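Local coordinates for histidine-containing phosphotransfer protein (Zea mays, PDB 1WN0) that probably relays phosphoryl groups from cytokinin sensor histidine kinases to response regulators in a multistep His-to-Asp phosphorelay, at residues R56-L61 with H80-S85; K95-Q100 with A118-E123; A12-M17 with Q132-L137. All blocks are in the same frame, centred on the assembly; numbering follows the deposited sequence.

Interaction 1. Residues R56-L61 with H80-S85; sequences RIISEL and HQLKGS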
ATOM      1  N   ARG A  56       5.280   5.089  -6.616  1.00 35.92           N
ATOM      2  CA  ARG A  56       6.581   5.736  -6.848  1.00 36.32           C
ATOM      3  C   ARG A  56       7.597   4.998  -5.897  1.00 34.84           C
ATOM      4  O   ARG A  56       8.711   4.592  -6.277  1.00 31.96           O
ATOM      5  CB  ARG A  56       6.414   7.231  -6.546  1.00 37.07           C
ATOM      6  CG  ARG A  56       7.726   8.036  -6.523  1.00 43.41           C
ATOM      7  CD  ARG A  56       7.638   9.497  -5.815  1.00 46.72           C
ATOM      8  NE  ARG A  56       6.653   9.610  -4.698  1.00 47.75           N
ATOM      9  CZ  ARG A  56       6.932   9.477  -3.392  1.00 49.14           C
ATOM     10  NH1 ARG A  56       8.210   9.204  -2.945  1.00 51.42           N
ATOM     11  NH2 ARG A  56       5.927   9.575  -2.516  1.00 47.06           N
ATOM     12  N   ILE A  57       7.178   4.696  -4.652  1.00 34.31           N
ATOM     13  CA  ILE A  57       8.170   4.034  -3.744  1.00 32.26           C
ATOM     14  C   ILE A  57       8.638   2.621  -4.209  1.00 31.99           C
ATOM     15  O   ILE A  57       9.786   2.307  -4.199  1.00 29.48           O
ATOM     16  CB  ILE A  57       7.618   3.979  -2.348  1.00 31.95           C
ATOM     17  CG1 ILE A  57       7.571   5.438  -1.800  1.00 34.08           C
ATOM     18  CG2 ILE A  57       8.500   3.049  -1.532  1.00 30.06           C
ATOM     19  CD1 ILE A  57       6.652   5.538  -0.708  1.00 34.95           C
ATOM     20  N   ILE A  58       7.714   1.869  -4.707  1.00 30.66           N
ATOM     21  CA  ILE A  58       7.965   0.532  -5.341  1.00 35.18           C
ATOM     22  C   ILE A  58       8.904   0.577  -6.534  1.00 34.81           C
ATOM     23  O   ILE A  58       9.903  -0.224  -6.565  1.00 33.33           O
ATOM     24  CB  ILE A  58       6.611  -0.161  -5.628  1.00 34.68           C
ATOM     25  CG1 ILE A  58       5.979  -0.570  -4.285  1.00 39.62           C
ATOM     26  CG2 ILE A  58       6.834  -1.312  -6.503  1.00 41.56           C
ATOM     27  CD1 ILE A  58       4.508  -1.143  -4.360  1.00 42.55           C
ATOM     28  N   SER A  59       8.703   1.559  -7.447  1.00 35.83           N
ATOM     29  CA  SER A  59       9.714   1.815  -8.488  1.00 36.42           C
ATOM     30  C   SER A  59      11.018   2.228  -8.012  1.00 35.26           C
ATOM     31  O   SER A  59      12.026   1.708  -8.543  1.00 35.05           O
ATOM     32  CB  SER A  59       9.284   2.848  -9.618  1.00 38.47           C
ATOM     33  OG  SER A  59       7.904   2.534  -9.726  1.00 45.18           O
ATOM     34  N   GLU A  60      11.075   3.175  -7.073  1.00 33.16           N
ATOM     35  CA  GLU A  60      12.385   3.438  -6.506  1.00 33.80           C
ATOM     36  C   GLU A  60      13.028   2.186  -5.819  1.00 32.84           C
ATOM     37  O   GLU A  60      14.228   1.923  -5.982  1.00 29.80           O
ATOM     38  CB  GLU A  60      12.281   4.608  -5.514  1.00 35.48           C
ATOM     39  CG  GLU A  60      11.695   5.858  -6.177  1.00 43.61           C
ATOM     40  CD  GLU A  60      11.295   7.031  -5.208  1.00 52.09           C
ATOM     41  OE1 GLU A  60      10.932   6.736  -4.010  1.00 55.54           O
ATOM     42  OE2 GLU A  60      11.324   8.245  -5.674  1.00 56.48           O
ATOM     43  N   LEU A  61      12.242   1.414  -5.038  1.00 31.56           N
ATOM     44  CA  LEU A  61      12.837   0.217  -4.423  1.00 31.65           C
ATOM     45  C   LEU A  61      13.437  -0.759  -5.467  1.00 31.20           C
ATOM     46  O   LEU A  61      14.433  -1.392  -5.187  1.00 29.67           O
ATOM     47  CB  LEU A  61      11.788  -0.555  -3.563  1.00 30.43           C
ATOM     48  CG  LEU A  61      11.569   0.165  -2.264  1.00 31.66           C
ATOM     49  CD1 LEU A  61      10.386  -0.275  -1.523  1.00 31.95           C
ATOM     50  CD2 LEU A  61      12.734   0.008  -1.383  1.00 32.75           C
ATOM     51  N   HIS A  80       9.969   2.028   4.965  1.00 30.32           N
ATOM     52  CA  HIS A  80       9.335   2.737   6.076  1.00 34.48           C
ATOM     53  C   HIS A  80       8.252   3.774   5.628  1.00 34.74           C
ATOM     54  O   HIS A  80       7.122   3.745   6.134  1.00 34.34           O
ATOM     55  CB  HIS A  80      10.424   3.408   7.044  1.00 37.45           C
ATOM     56  CG  HIS A  80       9.825   4.114   8.225  1.00 44.18           C
ATOM     57  ND1 HIS A  80       9.246   3.427   9.287  1.00 52.88           N
ATOM     58  CD2 HIS A  80       9.684   5.452   8.508  1.00 50.03           C
ATOM     59  CE1 HIS A  80       8.741   4.310  10.148  1.00 50.86           C
ATOM     60  NE2 HIS A  80       9.001   5.539   9.705  1.00 51.46           N
ATOM     61  N   GLN A  81       8.537   4.538   4.559  1.00 34.48           N
ATOM     62  CA  GLN A  81       7.533   5.347   3.899  1.00 33.68           C
ATOM     63  C   GLN A  81       6.406   4.548   3.323  1.00 33.51           C
ATOM     64  O   GLN A  81       5.257   5.023   3.350  1.00 30.91           O
ATOM     65  CB  GLN A  81       8.102   6.204   2.780  1.00 35.54           C
ATOM     66  CG  GLN A  81       9.390   7.073   3.148  1.00 39.51           C
ATOM     67  CD  GLN A  81      10.012   7.801   1.870  1.00 53.70           C
ATOM     68  OE1 GLN A  81       9.317   8.014   0.859  1.00 59.35           O
ATOM     69  NE2 GLN A  81      11.330   8.164   1.937  1.00 58.99           N
ATOM     70  N   LEU A  82       6.693   3.386   2.718  1.00 32.52           N
ATOM     71  CA  LEU A  82       5.602   2.612   2.144  1.00 31.34           C
ATOM     72  C   LEU A  82       4.699   2.091   3.241  1.00 31.87           C
ATOM     73  O   LEU A  82       3.435   1.992   3.053  1.00 32.19           O
ATOM     74  CB  LEU A  82       6.135   1.463   1.266  1.00 31.47           C
ATOM     75  CG  LEU A  82       5.190   0.460   0.686  1.00 31.23           C
ATOM     76  CD1 LEU A  82       4.136   1.199  -0.079  1.00 38.98           C
ATOM     77  CD2 LEU A  82       5.850  -0.421  -0.196  1.00 30.84           C
ATOM     78  N   LYS A  83       5.326   1.713   4.366  1.00 31.75           N
ATOM     79  CA  LYS A  83       4.578   1.270   5.555  1.00 34.00           C
ATOM     80  C   LYS A  83       3.607   2.342   6.051  1.00 34.54           C
ATOM     81  O   LYS A  83       2.351   2.037   6.214  1.00 35.78           O
ATOM     82  CB  LYS A  83       5.531   0.904   6.628  1.00 35.63           C
ATOM     83  CG  LYS A  83       4.960   0.387   7.903  1.00 41.89           C
ATOM     84  CD  LYS A  83       5.882   0.450   9.132  1.00 47.46           C
ATOM     85  CE  LYS A  83       4.909   0.579  10.410  1.00 56.68           C
ATOM     86  NZ  LYS A  83       5.495   0.275  11.796  1.00 59.26           N
ATOM     87  N   GLY A  84       4.103   3.567   6.251  1.00 32.80           N
ATOM     88  CA  GLY A  84       3.206   4.706   6.687  1.00 33.49           C
ATOM     89  C   GLY A  84       2.103   4.976   5.663  1.00 33.55           C
ATOM     90  O   GLY A  84       0.894   5.187   5.972  1.00 35.18           O
ATOM     91  N   SER A  85       2.416   4.881   4.391  1.00 33.58           N
ATOM     92  CA  SER A  85       1.369   5.102   3.344  1.00 33.87           C
ATOM     93  C   SER A  85       0.286   4.014   3.366  1.00 36.08           C
ATOM     94  O   SER A  85      -0.901   4.278   3.283  1.00 34.34           O
ATOM     95  CB  SER A  85       2.029   5.163   2.000  1.00 34.78           C
ATOM     96  OG  SER A  85       1.151   5.513   0.946  1.00 32.33           O
TER

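Interaction 2. Residues K95-Q100 with A118-E123; sequences KFTCMQ and AVVRNE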
ATOM      1  N   LYS A  95       1.152  -3.323   4.463  1.00 37.85           N
ATOM      2  CA  LYS A  95       1.863  -2.859   5.691  1.00 37.69           C
ATOM      3  C   LYS A  95       2.594  -4.029   6.303  1.00 37.19           C
ATOM      4  O   LYS A  95       3.814  -3.947   6.576  1.00 35.33           O
ATOM      5  CB  LYS A  95       0.866  -2.276   6.738  1.00 40.81           C
ATOM      6  CG  LYS A  95       1.372  -1.723   8.066  1.00 44.39           C
ATOM      7  CD  LYS A  95       0.103  -1.495   8.966  1.00 48.53           C
ATOM      8  CE  LYS A  95       0.241  -0.853  10.414  1.00 59.18           C
ATOM      9  NZ  LYS A  95      -1.092   0.006  11.121  1.00 56.59           N
ATOM     10  N   PHE A  96       1.901  -5.176   6.419  1.00 33.56           N
ATOM     11  CA  PHE A  96       2.564  -6.332   6.985  1.00 32.48           C
ATOM     12  C   PHE A  96       3.758  -6.744   6.205  1.00 32.42           C
ATOM     13  O   PHE A  96       4.799  -7.042   6.774  1.00 33.06           O
ATOM     14  CB  PHE A  96       1.620  -7.502   7.116  1.00 34.76           C
ATOM     15  CG  PHE A  96       2.283  -8.703   7.698  1.00 35.47           C
ATOM     16  CD1 PHE A  96       2.823  -9.682   6.866  1.00 33.58           C
ATOM     17  CD2 PHE A  96       2.368  -8.828   9.064  1.00 35.52           C
ATOM     18  CE1 PHE A  96       3.577 -10.773   7.449  1.00 38.68           C
ATOM     19  CE2 PHE A  96       3.050  -9.858   9.614  1.00 39.91           C
ATOM     20  CZ  PHE A  96       3.657 -10.885   8.778  1.00 36.55           C
ATOM     21  N   THR A  97       3.657  -6.786   4.876  1.00 33.82           N
ATOM     22  CA  THR A  97       4.901  -6.982   4.053  1.00 34.27           C
ATOM     23  C   THR A  97       6.068  -6.078   4.318  1.00 33.39           C
ATOM     24  O   THR A  97       7.228  -6.516   4.350  1.00 33.41           O
ATOM     25  CB  THR A  97       4.556  -7.080   2.534  1.00 35.54           C
ATOM     26  OG1 THR A  97       3.579  -8.115   2.391  1.00 38.06           O
ATOM     27  CG2 THR A  97       5.698  -7.694   1.727  1.00 34.01           C
ATOM     28  N   CYS A  98       5.768  -4.798   4.438  1.00 34.09           N
ATOM     29  CA  CYS A  98       6.738  -3.775   4.623  1.00 33.76           C
ATOM     30  C   CYS A  98       7.523  -4.108   5.842  1.00 35.45           C
ATOM     31  O   CYS A  98       8.749  -3.985   5.863  1.00 32.95           O
ATOM     32  CB  CYS A  98       6.075  -2.466   4.783  1.00 33.29           C
ATOM     33  SG  CYS A  98       5.469  -1.789   3.272  1.00 32.74           S
ATOM     34  N   MET A  99       6.824  -4.623   6.844  1.00 36.30           N
ATOM     35  CA  MET A  99       7.468  -4.978   8.117  1.00 36.78           C
ATOM     36  C   MET A  99       8.478  -6.123   8.080  1.00 36.14           C
ATOM     37  O   MET A  99       9.312  -6.211   8.946  1.00 31.91           O
ATOM     38  CB  MET A  99       6.364  -5.204   9.233  1.00 38.63           C
ATOM     39  CG  MET A  99       5.686  -3.761   9.786  1.00 43.83           C
ATOM     40  SD  MET A  99       4.116  -4.281  10.503  1.00 60.01           S
ATOM     41  CE  MET A  99       4.914  -4.750  12.269  1.00 63.67           C
ATOM     42  N   GLN A 100       8.439  -6.981   7.068  1.00 35.54           N
ATOM     43  CA  GLN A 100       9.419  -8.094   6.952  1.00 35.23           C
ATOM     44  C   GLN A 100      10.705  -7.692   6.339  1.00 37.07           C
ATOM     45  O   GLN A 100      11.614  -8.527   6.202  1.00 34.65           O
ATOM     46  CB  GLN A 100       8.812  -9.239   6.128  1.00 34.87           C
ATOM     47  CG  GLN A 100       7.294  -9.420   6.506  1.00 36.40           C
ATOM     48  CD  GLN A 100       7.014  -9.494   8.038  1.00 37.12           C
ATOM     49  OE1 GLN A 100       7.754 -10.163   8.697  1.00 38.52           O
ATOM     50  NE2 GLN A 100       5.881  -8.864   8.585  1.00 38.71           N
ATOM     51  N   ALA A 118       8.496  -8.124  -4.649  1.00 31.16           N
ATOM     52  CA  ALA A 118       7.461  -8.667  -5.555  1.00 32.37           C
ATOM     53  C   ALA A 118       6.192  -8.998  -4.808  1.00 32.42           C
ATOM     54  O   ALA A 118       5.102  -8.945  -5.377  1.00 33.09           O
ATOM     55  CB  ALA A 118       7.972  -9.979  -6.259  1.00 32.14           C
ATOM     56  N   VAL A 119       6.304  -9.483  -3.546  1.00 33.01           N
ATOM     57  CA  VAL A 119       5.048  -9.757  -2.845  1.00 34.92           C
ATOM     58  C   VAL A 119       4.307  -8.438  -2.687  1.00 36.74           C
ATOM     59  O   VAL A 119       3.127  -8.356  -2.819  1.00 35.05           O
ATOM     60  CB  VAL A 119       5.278 -10.291  -1.414  1.00 35.30           C
ATOM     61  CG1 VAL A 119       3.914 -10.309  -0.585  1.00 33.80           C
ATOM     62  CG2 VAL A 119       5.851 -11.677  -1.449  1.00 37.49           C
ATOM     63  N   VAL A 120       5.037  -7.418  -2.266  1.00 39.29           N
ATOM     64  CA  VAL A 120       4.391  -6.088  -2.021  1.00 41.18           C
ATOM     65  C   VAL A 120       3.794  -5.435  -3.265  1.00 40.16           C
ATOM     66  O   VAL A 120       2.601  -4.893  -3.263  1.00 37.57           O
ATOM     67  CB  VAL A 120       5.276  -5.190  -1.148  1.00 39.75           C
ATOM     68  CG1 VAL A 120       6.072  -4.231  -1.945  1.00 45.13           C
ATOM     69  CG2 VAL A 120       4.422  -4.497  -0.159  1.00 45.99           C
ATOM     70  N   ARG A 121       4.522  -5.592  -4.356  1.00 38.41           N
ATOM     71  CA  ARG A 121       4.001  -5.210  -5.712  1.00 40.08           C
ATOM     72  C   ARG A 121       2.712  -5.911  -6.082  1.00 40.19           C
ATOM     73  O   ARG A 121       1.746  -5.225  -6.447  1.00 41.79           O
ATOM     74  CB  ARG A 121       4.972  -5.515  -6.824  1.00 41.05           C
ATOM     75  CG  ARG A 121       4.665  -4.892  -8.168  1.00 41.81           C
ATOM     76  CD  ARG A 121       5.700  -5.247  -9.289  1.00 38.95           C
ATOM     77  NE  ARG A 121       6.944  -4.502  -9.117  1.00 43.72           N
ATOM     78  CZ  ARG A 121       8.094  -4.999  -8.631  1.00 48.42           C
ATOM     79  NH1 ARG A 121       8.212  -6.263  -8.224  1.00 44.64           N
ATOM     80  NH2 ARG A 121       9.163  -4.220  -8.536  1.00 52.29           N
ATOM     81  N   ASN A 122       2.630  -7.220  -5.896  1.00 40.49           N
ATOM     82  CA  ASN A 122       1.375  -7.907  -6.181  1.00 41.14           C
ATOM     83  C   ASN A 122       0.239  -7.478  -5.339  1.00 40.18           C
ATOM     84  O   ASN A 122      -0.835  -7.221  -5.889  1.00 39.25           O
ATOM     85  CB  ASN A 122       1.514  -9.430  -6.083  1.00 43.33           C
ATOM     86  CG  ASN A 122       2.380  -9.975  -7.240  1.00 50.08           C
ATOM     87  OD1 ASN A 122       2.323  -9.457  -8.334  1.00 56.48           O
ATOM     88  ND2 ASN A 122       3.220 -10.961  -6.971  1.00 54.89           N
ATOM     89  N   GLU A 123       0.472  -7.332  -4.008  1.00 38.90           N
ATOM     90  CA  GLU A 123      -0.597  -6.967  -3.051  1.00 36.37           C
ATOM     91  C   GLU A 123      -1.019  -5.489  -3.302  1.00 36.43           C
ATOM     92  O   GLU A 123      -2.233  -5.065  -3.184  1.00 33.07           O
ATOM     93  CB  GLU A 123      -0.058  -7.089  -1.649  1.00 37.74           C
ATOM     94  CG  GLU A 123       0.056  -8.533  -1.162  1.00 40.16           C
ATOM     95  CD  GLU A 123       0.831  -8.736   0.142  1.00 37.11           C
ATOM     96  OE1 GLU A 123       0.695  -9.789   0.755  1.00 47.04           O
ATOM     97  OE2 GLU A 123       1.520  -7.871   0.582  1.00 36.90           O
TER

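Interaction 3. Residues A12-M17 with Q132-L137; sequences ALLSSM and QTMLQL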
ATOM      1  N   ALA A  12     -20.891  -4.157  -2.275  1.00 68.50           N
ATOM      2  CA  ALA A  12     -20.418  -5.518  -2.409  1.00 67.22           C
ATOM      3  C   ALA A  12     -18.906  -5.550  -2.720  1.00 65.70           C
ATOM      4  O   ALA A  12     -18.228  -6.462  -2.280  1.00 63.95           O
ATOM      5  CB  ALA A  12     -21.197  -6.240  -3.541  1.00 68.11           C
ATOM      6  N   LEU A  13     -18.420  -4.581  -3.512  1.00 64.46           N
ATOM      7  CA  LEU A  13     -16.978  -4.327  -3.705  1.00 62.86           C
ATOM      8  C   LEU A  13     -16.272  -4.084  -2.386  1.00 60.99           C
ATOM      9  O   LEU A  13     -15.281  -4.696  -2.060  1.00 60.97           O
ATOM     10  CB  LEU A  13     -16.789  -3.086  -4.585  1.00 62.95           C
ATOM     11  CG  LEU A  13     -15.294  -2.680  -4.771  1.00 64.23           C
ATOM     12  CD1 LEU A  13     -14.511  -3.874  -5.211  1.00 61.99           C
ATOM     13  CD2 LEU A  13     -15.063  -1.479  -5.744  1.00 66.06           C
ATOM     14  N   LEU A  14     -16.817  -3.170  -1.615  1.00 60.72           N
ATOM     15  CA  LEU A  14     -16.336  -2.874  -0.264  1.00 60.00           C
ATOM     16  C   LEU A  14     -16.358  -4.052   0.646  1.00 59.81           C
ATOM     17  O   LEU A  14     -15.352  -4.298   1.258  1.00 59.49           O
ATOM     18  CB  LEU A  14     -17.131  -1.741   0.407  1.00 59.37           C
ATOM     19  CG  LEU A  14     -16.861  -0.393  -0.221  1.00 60.21           C
ATOM     20  CD1 LEU A  14     -17.787   0.554   0.417  1.00 66.64           C
ATOM     21  CD2 LEU A  14     -15.450   0.112  -0.047  1.00 60.16           C
ATOM     22  N   SER A  15     -17.452  -4.825   0.713  1.00 59.54           N
ATOM     23  CA  SER A  15     -17.438  -6.020   1.590  1.00 59.57           C
ATOM     24  C   SER A  15     -16.401  -7.039   1.183  1.00 59.11           C
ATOM     25  O   SER A  15     -15.794  -7.679   2.030  1.00 58.60           O
ATOM     26  CB  SER A  15     -18.791  -6.737   1.631  1.00 60.08           C
ATOM     27  OG  SER A  15     -19.799  -5.844   2.020  1.00 61.05           O
ATOM     28  N   SER A  16     -16.247  -7.209  -0.124  1.00 58.00           N
ATOM     29  CA  SER A  16     -15.233  -8.091  -0.675  1.00 58.63           C
ATOM     30  C   SER A  16     -13.790  -7.633  -0.234  1.00 57.91           C
ATOM     31  O   SER A  16     -12.924  -8.439   0.098  1.00 56.56           O
ATOM     32  CB  SER A  16     -15.351  -8.079  -2.227  1.00 59.28           C
ATOM     33  OG  SER A  16     -14.082  -7.949  -2.881  1.00 61.15           O
ATOM     34  N   MET A  17     -13.581  -6.324  -0.223  1.00 56.53           N
ATOM     35  CA  MET A  17     -12.304  -5.813   0.123  1.00 55.53           C
ATOM     36  C   MET A  17     -12.010  -6.178   1.595  1.00 56.08           C
ATOM     37  O   MET A  17     -10.900  -6.604   1.869  1.00 54.91           O
ATOM     38  CB  MET A  17     -12.277  -4.345  -0.138  1.00 54.18           C
ATOM     39  CG  MET A  17     -12.160  -4.071  -1.553  1.00 52.51           C
ATOM     40  SD  MET A  17     -12.522  -2.332  -1.884  1.00 56.52           S
ATOM     41  CE  MET A  17     -11.161  -1.393  -0.907  1.00 53.02           C
ATOM     42  N   GLN A 132      -9.513   1.719  -7.385  1.00 47.70           N
ATOM     43  CA  GLN A 132      -9.747   2.541  -8.555  1.00 50.64           C
ATOM     44  C   GLN A 132     -11.215   2.373  -9.017  1.00 51.55           C
ATOM     45  O   GLN A 132     -11.912   3.360  -9.258  1.00 49.83           O
ATOM     46  CB  GLN A 132      -8.848   2.215  -9.706  1.00 50.78           C
ATOM     47  CG  GLN A 132      -7.478   2.860  -9.704  1.00 55.00           C
ATOM     48  CD  GLN A 132      -6.517   2.125 -10.688  1.00 59.91           C
ATOM     49  OE1 GLN A 132      -5.337   2.534 -10.837  1.00 61.94           O
ATOM     50  NE2 GLN A 132      -7.031   1.048 -11.389  1.00 55.29           N
ATOM     51  N   THR A 133     -11.683   1.143  -9.107  1.00 53.17           N
ATOM     52  CA  THR A 133     -13.134   0.944  -9.311  1.00 55.00           C
ATOM     53  C   THR A 133     -13.963   1.514  -8.143  1.00 54.87           C
ATOM     54  O   THR A 133     -15.055   2.082  -8.313  1.00 55.80           O
ATOM     55  CB  THR A 133     -13.470  -0.548  -9.668  1.00 56.11           C
ATOM     56  OG1 THR A 133     -13.577  -1.360  -8.483  1.00 59.24           O
ATOM     57  CG2 THR A 133     -12.333  -1.214 -10.513  1.00 54.45           C
ATOM     58  N   MET A 134     -13.481   1.388  -6.931  1.00 55.77           N
ATOM     59  CA  MET A 134     -14.166   2.058  -5.833  1.00 56.40           C
ATOM     60  C   MET A 134     -14.500   3.488  -6.196  1.00 57.46           C
ATOM     61  O   MET A 134     -15.704   3.893  -6.090  1.00 58.17           O
ATOM     62  CB  MET A 134     -13.321   2.118  -4.589  1.00 56.40           C
ATOM     63  CG  MET A 134     -14.157   2.462  -3.395  1.00 57.39           C
ATOM     64  SD  MET A 134     -13.198   2.590  -1.900  1.00 55.44           S
ATOM     65  CE  MET A 134     -12.149   3.910  -2.299  1.00 52.40           C
ATOM     66  N   LEU A 135     -13.473   4.250  -6.610  1.00 56.77           N
ATOM     67  CA  LEU A 135     -13.610   5.666  -6.803  1.00 57.76           C
ATOM     68  C   LEU A 135     -14.417   5.948  -8.025  1.00 59.74           C
ATOM     69  O   LEU A 135     -15.079   6.944  -8.084  1.00 59.85           O
ATOM     70  CB  LEU A 135     -12.263   6.396  -6.917  1.00 56.91           C
ATOM     71  CG  LEU A 135     -11.435   6.361  -5.632  1.00 58.63           C
ATOM     72  CD1 LEU A 135     -10.001   6.834  -5.945  1.00 57.84           C
ATOM     73  CD2 LEU A 135     -12.107   7.166  -4.497  1.00 54.15           C
ATOM     74  N   GLN A 136     -14.350   5.083  -8.996  1.00 62.21           N
ATOM     75  CA  GLN A 136     -15.016   5.312 -10.245  1.00 65.58           C
ATOM     76  C   GLN A 136     -16.515   5.112  -9.983  1.00 67.04           C
ATOM     77  O   GLN A 136     -17.317   6.016 -10.294  1.00 67.92           O
ATOM     78  CB  GLN A 136     -14.493   4.383 -11.362  1.00 66.58           C
ATOM     79  CG  GLN A 136     -13.603   5.086 -12.440  1.00 71.64           C
ATOM     80  CD  GLN A 136     -12.589   4.113 -13.113  1.00 77.52           C
ATOM     81  OE1 GLN A 136     -12.958   2.971 -13.458  1.00 81.31           O
ATOM     82  NE2 GLN A 136     -11.330   4.556 -13.280  1.00 74.40           N
ATOM     83  N   LEU A 137     -16.901   3.987  -9.382  1.00 67.84           N
ATOM     84  CA  LEU A 137     -18.285   3.813  -8.969  1.00 68.69           C
ATOM     85  C   LEU A 137     -18.796   5.088  -8.235  1.00 70.27           C
ATOM     86  O   LEU A 137     -19.795   5.680  -8.625  1.00 70.36           O
ATOM     87  CB  LEU A 137     -18.482   2.535  -8.146  1.00 68.54           C
ATOM     88  CG  LEU A 137     -18.255   1.197  -8.874  1.00 67.30           C
ATOM     89  CD1 LEU A 137     -18.136   0.070  -7.892  1.00 66.18           C
ATOM     90  CD2 LEU A 137     -19.365   0.882  -9.918  1.00 66.93           C
TER

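Interaction 1. Residues R56-L61 with H80-S85
The guanidinium of Arg56 meets the amide of Gln81 at its edge: Gln81 OE1 lies near the guanidinium plane, 4.1 Å from Arg56 NH1. That spacing makes the pair neighbours and not a hydrogen bond, and the two flat groups, tilted 31° against each other, belong to side chains that run at about a right angle. The firmer hold on the guanidinium comes from its own helix, where NH2 forms a salt bridge with Asp53. Inward from these polar groups the contact turns apolar. Ile57 reaches across with its longer branch, bringing CD1 to 3.8 Å from Gln81 CB, with the Gln81 OE1 end nearby. Its other branch, CG2, lies anti to the backbone N and rests at 4.0 Å on Leu82 CB. The arrangement illustrates how two antiparallel helices of a four-helix bundle share a buried seam; here the axes of the two short segments approach to 10.2 Å and their directions differ by 159°. Segment 80-85 also carries the H-x-x-K-G signature of the HPt family, and its face toward 56-61 is the one without His80, the predicted phosphorylation site; that residue and Gly84, one turn on, take no part in the seam. Farther into the bundle, Leu82 CG is anti to the backbone N (chi1 174°), which carries CD2 to 4.1 Å from Ile58 CG1, while Ile58 also touches Arg121 and Phe124 of helix 110-138.

Interaction 2. Residues K95-Q100 with A118-E123
Thr97 meets three residues of 118-123, and following it outward from CB shows how a small side chain can serve both an apolar and a polar neighbour. CB itself lies 3.7 Å from Val120 CG2. There the side chain forks. The methyl CG2, anti to the backbone N, settles among the valines, with Val120 CB at 3.8 Å and Val119 CG1 at 3.9 Å. The hydroxyl, placed beside the backbone N (chi1 -54°), is turned toward Glu123 and donates to its OE2 at 2.8 Å from OG1. The carboxylate receives it on its syn side, with OG1 18° out of the carboxylate plane, at the end of a Glu123 chain that is extended beyond CG. OG1 is also hydrogen-bonded to the carbonyl O of Lys93, one turn back, so its single proton is probably shared between two acceptors. A valine here would probably leave the Glu123 carboxylate without the hydroxyl that now donates to it. Val120 CG2 also approaches Cys98 SG, though only at 4.5 Å. This is antiparallel packing of neighbouring helices in the four-helix bundle of the HPt domain, 95-99 running at 171° to 118-123. Cys98 turns its sulfur onto Val79 and Leu82 of helix 72-88, whereas Arg121 reaches Ile58 and Ala62 of helix 42-64, so 72-88 flanks the first helix of the pair and 42-64 the second.

Interaction 3. Residues A12-M17 with Q132-L137
Leu13 drives one methyl, CD2, against the helix opposite, and this single atom touches Thr133, Met134 and Leu137, the tightly packed part of the contact. CD2 stands 3.5 Å from Met134 N and 4.2 Å from Met134 CB, pressing on the backbone as well as on side chains. Its 3.1 Å to Thr133 OG1 is short for a carbon beside an oxygen and is best treated as doubtful. Leu13 CG is anti to the backbone N (chi1 176°), which extends the side chain across the interface. Thr133 OG1, between its backbone N and carbonyl carbon, has a weak hydrogen bond to Lys130 O in its own helix. Thr133 is exposed to solvent; Leu137, one turn beyond and also exposed, is the looser neighbour, offering only CD1 at 4.1 Å from Leu13 CD2. The buried side is the inner one, where Leu14 CD2 meets Met134 SD at 3.8 Å, the two side chains crossing at about a right angle, and the bend at the end of the methionine turns CE away from the line of its chain. The short N-terminal helix 10-19 thus packs antiparallel, at 157°, on the C-terminal part of the long bundle helix 110-138, the axes of the two short segments approaching to 10.7 Å. Helix 25-34 closes the inner flank, its Phe27 and Gln31 touching both Leu14 and Met134, while Met17 continues the packing of helix 10-19 onto Lys130 and Phe131, and Leu135 turns to Ala44 and Thr48 of helix 42-64.

How the interactions relate
All three contacts join antiparallel helices, yet their chemistry follows their place in the fold. Interactions 1 and 2 are buried parts of the Hpt bundle, with centres about 10 Å apart, and they touch, helices 72-88 and 92-99 following each other in the chain. Interaction 1 is aliphatic with a polar, exposed edge of Arg56 and Gln81, whereas interaction 2 alone carries a side-chain hydrogen bond across its segments. Interaction 3, centred about 21 Å from the centre of interaction 2, is partly buried and relies mainly on leucine and methionine side chains without such a bond. Helix 110-138 serves interactions 2 and 3, as a bundle member at 118-123 and as a platform for the N-terminal helix at 132-137.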